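Local structure of acetyltransferase, GNAT family (3IWG) at residues Q89-S92 against V93-E96; E74-L77 against C78-L82. The protein is probably an acyltransferase of the GNAT family, transferring acyl groups other than amino-acyl ones. All coordinates share one frame; numbering follows the deposited sequence.

Interaction 1 of 2, residues Q89-S92 against V93-E96; sequences QNSS and VIGE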
loop_
_atom_site.group_PDB
_atom_site.type_symbol
_atom_site.label_atom_id
_atom_site.label_comp_id
_atom_site.label_asym_id
_atom_site.label_seq_id
_atom_site.Cartn_x
_atom_site.Cartn_y
_atom_site.Cartn_z
ATOM N N GLN A 89 -33.591 1.807 -11.439
ATOM C CA GLN A 89 -32.732 2.119 -12.592
ATOM C C GLN A 89 -33.204 3.277 -13.472
ATOM O O GLN A 89 -32.855 3.348 -14.646
ATOM C CB GLN A 89 -32.562 0.866 -13.448
ATOM C CG GLN A 89 -32.360 -0.401 -12.633
ATOM C CD GLN A 89 -31.497 -1.386 -13.348
ATOM O OE1 GLN A 89 -31.690 -1.645 -14.545
ATOM N NE2 GLN A 89 -30.518 -1.946 -12.629
ATOM N N ASN A 90 -33.974 4.189 -12.894
ATOM C CA ASN A 90 -34.452 5.363 -13.622
ATOM C C ASN A 90 -33.577 6.619 -13.399
ATOM O O ASN A 90 -33.972 7.708 -13.825
ATOM C CB ASN A 90 -35.901 5.691 -13.233
ATOM C CG ASN A 90 -36.825 4.480 -13.256
ATOM O OD1 ASN A 90 -37.793 4.425 -12.495
ATOM N ND2 ASN A 90 -36.535 3.513 -14.121
ATOM N N SER A 91 -32.427 6.486 -12.719
ATOM C CA SER A 91 -31.504 7.615 -12.572
ATOM C C SER A 91 -30.626 7.695 -13.810
ATOM O O SER A 91 -29.782 6.824 -14.048
ATOM C CB SER A 91 -30.617 7.498 -11.325
ATOM O OG SER A 91 -29.657 8.558 -11.259
ATOM N N SER A 92 -30.832 8.751 -14.591
ATOM C CA SER A 92 -30.022 9.014 -15.765
ATOM C C SER A 92 -28.540 8.927 -15.385
ATOM O O SER A 92 -27.752 8.193 -15.981
ATOM C CB SER A 92 -30.355 10.419 -16.310
ATOM O OG SER A 92 -31.734 10.728 -16.112
ATOM N N VAL A 93 -28.192 9.658 -14.338
ATOM C CA VAL A 93 -26.805 9.937 -14.025
ATOM C C VAL A 93 -26.155 8.728 -13.334
ATOM O O VAL A 93 -25.085 8.282 -13.746
ATOM C CB VAL A 93 -26.688 11.299 -13.256
ATOM C CG1 VAL A 93 -28.085 11.850 -12.873
ATOM C CG2 VAL A 93 -25.741 11.213 -12.073
ATOM N N ILE A 94 -26.827 8.175 -12.324
ATOM C CA ILE A 94 -26.286 7.047 -11.555
ATOM C C ILE A 94 -26.291 5.763 -12.370
ATOM O O ILE A 94 -25.385 4.941 -12.242
ATOM C CB ILE A 94 -27.081 6.773 -10.267
ATOM C CG1 ILE A 94 -26.975 7.961 -9.298
ATOM C CG2 ILE A 94 -26.596 5.486 -9.622
ATOM C CD1 ILE A 94 -27.939 7.883 -8.091
ATOM N N GLY A 95 -27.327 5.595 -13.188
ATOM C CA GLY A 95 -27.411 4.462 -14.096
ATOM C C GLY A 95 -27.930 3.202 -13.436
ATOM O O GLY A 95 -28.586 3.245 -12.402
ATOM N N GLU A 96 -27.630 2.070 -14.049
ATOM C CA GLU A 96 -28.175 0.792 -13.604
ATOM C C GLU A 96 -27.473 0.323 -12.333
ATOM O O GLU A 96 -26.299 0.017 -12.350
ATOM C CB GLU A 96 -28.091 -0.260 -14.736
ATOM C CG GLU A 96 -27.832 -1.703 -14.272
ATOM C CD GLU A 96 -28.611 -2.756 -15.069
ATOM O OE1 GLU A 96 -28.659 -2.652 -16.324
ATOM O OE2 GLU A 96 -29.167 -3.691 -14.435
#

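Interaction 2 of 2, residues E74-L77 against C78-L82; sequences EFQL and CSQEL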
loop_
_atom_site.group_PDB
_atom_site.type_symbol
_atom_site.label_atom_id
_atom_site.label_comp_id
_atom_site.label_asym_id
_atom_site.label_seq_id
_atom_site.Cartn_x
_atom_site.Cartn_y
_atom_site.Cartn_z
ATOM N N GLU A 74 -34.521 15.372 7.415
ATOM C CA GLU A 74 -35.839 15.921 7.179
ATOM C C GLU A 74 -36.475 15.608 5.816
ATOM O O GLU A 74 -37.540 16.208 5.486
ATOM C CB GLU A 74 -35.813 17.445 7.378
ATOM C CG GLU A 74 -35.046 18.229 6.320
ATOM C CD GLU A 74 -33.591 18.529 6.710
ATOM O OE1 GLU A 74 -32.997 17.766 7.531
ATOM O OE2 GLU A 74 -33.042 19.525 6.165
ATOM N N PHE A 75 -35.877 14.690 5.032
ATOM C CA PHE A 75 -36.462 14.327 3.728
ATOM C C PHE A 75 -37.006 12.893 3.668
ATOM O O PHE A 75 -37.051 12.291 2.596
ATOM C CB PHE A 75 -35.526 14.546 2.550
ATOM C CG PHE A 75 -34.825 15.891 2.525
ATOM C CD1 PHE A 75 -33.966 16.272 3.531
ATOM C CD2 PHE A 75 -34.954 16.730 1.433
ATOM C CE1 PHE A 75 -33.296 17.462 3.465
ATOM C CE2 PHE A 75 -34.287 17.942 1.376
ATOM C CZ PHE A 75 -33.460 18.306 2.392
ATOM N N GLN A 76 -37.453 12.367 4.802
ATOM C CA GLN A 76 -38.282 11.146 4.813
ATOM C C GLN A 76 -38.926 10.814 3.432
ATOM O O GLN A 76 -38.618 9.770 2.835
ATOM C CB GLN A 76 -39.391 11.269 5.908
ATOM C CG GLN A 76 -40.335 10.021 6.125
ATOM C CD GLN A 76 -39.585 8.704 6.438
ATOM O OE1 GLN A 76 -38.675 8.658 7.269
ATOM N NE2 GLN A 76 -39.973 7.641 5.764
ATOM N N LEU A 77 -39.819 11.688 2.929
ATOM C CA LEU A 77 -40.736 11.275 1.824
ATOM C C LEU A 77 -40.046 11.289 0.475
ATOM O O LEU A 77 -40.082 10.324 -0.305
ATOM C CB LEU A 77 -41.980 12.150 1.763
ATOM C CG LEU A 77 -43.325 11.472 2.056
ATOM C CD1 LEU A 77 -44.447 12.505 1.943
ATOM C CD2 LEU A 77 -43.571 10.255 1.130
ATOM N N CYS A 78 -39.390 12.406 0.218
ATOM C CA CYS A 78 -38.555 12.497 -0.950
ATOM C C CYS A 78 -37.481 11.390 -0.919
ATOM O O CYS A 78 -37.155 10.840 -1.962
ATOM C CB CYS A 78 -38.015 13.921 -1.091
ATOM S SG CYS A 78 -39.390 15.113 -1.221
ATOM N N SER A 79 -37.011 11.002 0.266
ATOM C CA SER A 79 -35.947 9.998 0.364
ATOM C C SER A 79 -36.370 8.655 -0.248
ATOM O O SER A 79 -35.588 8.005 -0.973
ATOM C CB SER A 79 -35.479 9.810 1.822
ATOM O OG SER A 79 -34.276 9.067 1.889
ATOM N N GLN A 80 -37.608 8.266 0.034
ATOM C CA GLN A 80 -38.179 7.042 -0.472
ATOM C C GLN A 80 -38.370 7.121 -1.972
ATOM O O GLN A 80 -38.076 6.159 -2.681
ATOM C CB GLN A 80 -39.526 6.759 0.227
ATOM C CG GLN A 80 -39.413 6.631 1.754
ATOM C CD GLN A 80 -40.727 6.291 2.460
ATOM O OE1 GLN A 80 -41.033 6.874 3.495
ATOM N NE2 GLN A 80 -41.497 5.336 1.915
ATOM N N GLU A 81 -38.900 8.250 -2.443
ATOM C CA GLU A 81 -39.084 8.509 -3.879
ATOM C C GLU A 81 -37.726 8.346 -4.532
ATOM O O GLU A 81 -37.569 7.610 -5.507
ATOM C CB GLU A 81 -39.587 9.947 -4.150
ATOM C CG GLU A 81 -41.071 10.233 -3.943
ATOM C CD GLU A 81 -41.495 11.674 -4.399
ATOM O OE1 GLU A 81 -42.133 11.807 -5.470
ATOM O OE2 GLU A 81 -41.206 12.680 -3.697
ATOM N N LEU A 82 -36.732 9.009 -3.954
ATOM C CA LEU A 82 -35.347 8.966 -4.469
ATOM C C LEU A 82 -34.755 7.550 -4.565
ATOM O O LEU A 82 -34.415 7.057 -5.643
ATOM C CB LEU A 82 -34.443 9.869 -3.624
ATOM C CG LEU A 82 -32.979 9.952 -4.094
ATOM C CD1 LEU A 82 -32.869 10.348 -5.591
ATOM C CD2 LEU A 82 -32.183 10.893 -3.207
#

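Interaction 1 of 2, residues Q89-S92 against V93-E96
Ser91 and Gly95 are joined by a backbone hydrogen bond, Gly95 N to Ser91 O at 2.9 Å, which closes a single helix-like turn through Ser92, Val93 and Ile94 and folds the chain back until the CA atoms of Gln89 and Glu96 are 4.9 Å apart. The Ser91 side chain adds a second bond: Ile94 N reaches Ser91 OG at 3.0 Å, fairly straight at 158°. With OG anti to its own N (chi1 176°), the hydroxyl sits beside the carbonyl carbon, where both oxygens of the serine can take up successive amides. This pairing, side-chain oxygen to the third residue on and carbonyl to the fourth, is an ST motif. It follows closely on the Schellman motif that ends helix 76-87, of which Gln89, with positive phi, is the C-prime residue; Gly95, also at positive phi, leads out of the turn. Ile94 CB lies 3.3 Å from Ser91 OG, and the isoleucine packs on Ile7, Phe46 and Ile86. At the open end, Gln89 and Glu96 run side by side. Gln89 NE2 donates to Glu96 OE2 at 2.9 Å, the acceptor lying in the amide plane while the nitrogen approaches from above the carboxylate, the two planes being 83° apart. Val97 O takes a second bond from Gln89 NE2, so the amide is gripped twice.

Interaction 2 of 2, residues E74-L77 against C78-L82
This is a local contact along one helix, between Phe75, Gln76 and Leu77 and the residues three to four places on, in the opening turns of helix 76-87 at the protein surface. Ser79 N donates to Phe75 O at 2.7 Å. One residue further along comes a weak bond, Gln80 N to Gln76 O at 3.3 Å, and then Glu81 N bonds Leu77 O at 3.2 Å. The helix links the neighbouring parallel strands 65-71 and 99-103 as a beta-alpha-beta crossover. Its inner side rests on the first of these: Ser79 OG is hydrogen-bonded to Tyr69 OH, and Leu82 packs on Tyr69 and Leu71. Gln76 NE2 gives a short bond of 2.6 Å to Gln80 OE1, and the Gln80 side chain also touches Leu112 of helix 107-116. The CB of Gln76 points away from the following turn, but its chain turns about the CB-CG bond (chi2 56°) and brings the amide round to the extended Gln80. The two amide planes stand 78° apart, and the bond is bent, 132° at the hydrogen. Phe75 CB and Cys78 CB meet loosely at 4.5 Å, and both side chains touch Phe5.

Interaction 2 comes first along the chain, at the beginning of helix 76-87, and interaction 1 follows just beyond the end of the same helix, in the loop that leads to strand 99-103. Their centres are about 17 Å apart and their nearest atoms about 6 Å, with no direct touch. Both belong to the connection between parallel strands 65-71 and 99-103, within the first of the two GNAT sequence ranges. They also share a neighbour: strand 44-50 is touched by Val93 and Ile94 of interaction 1 and by Phe75 and Leu82 of interaction 2. One contact thus lies where the crossover enters its helix, the other just after it leaves.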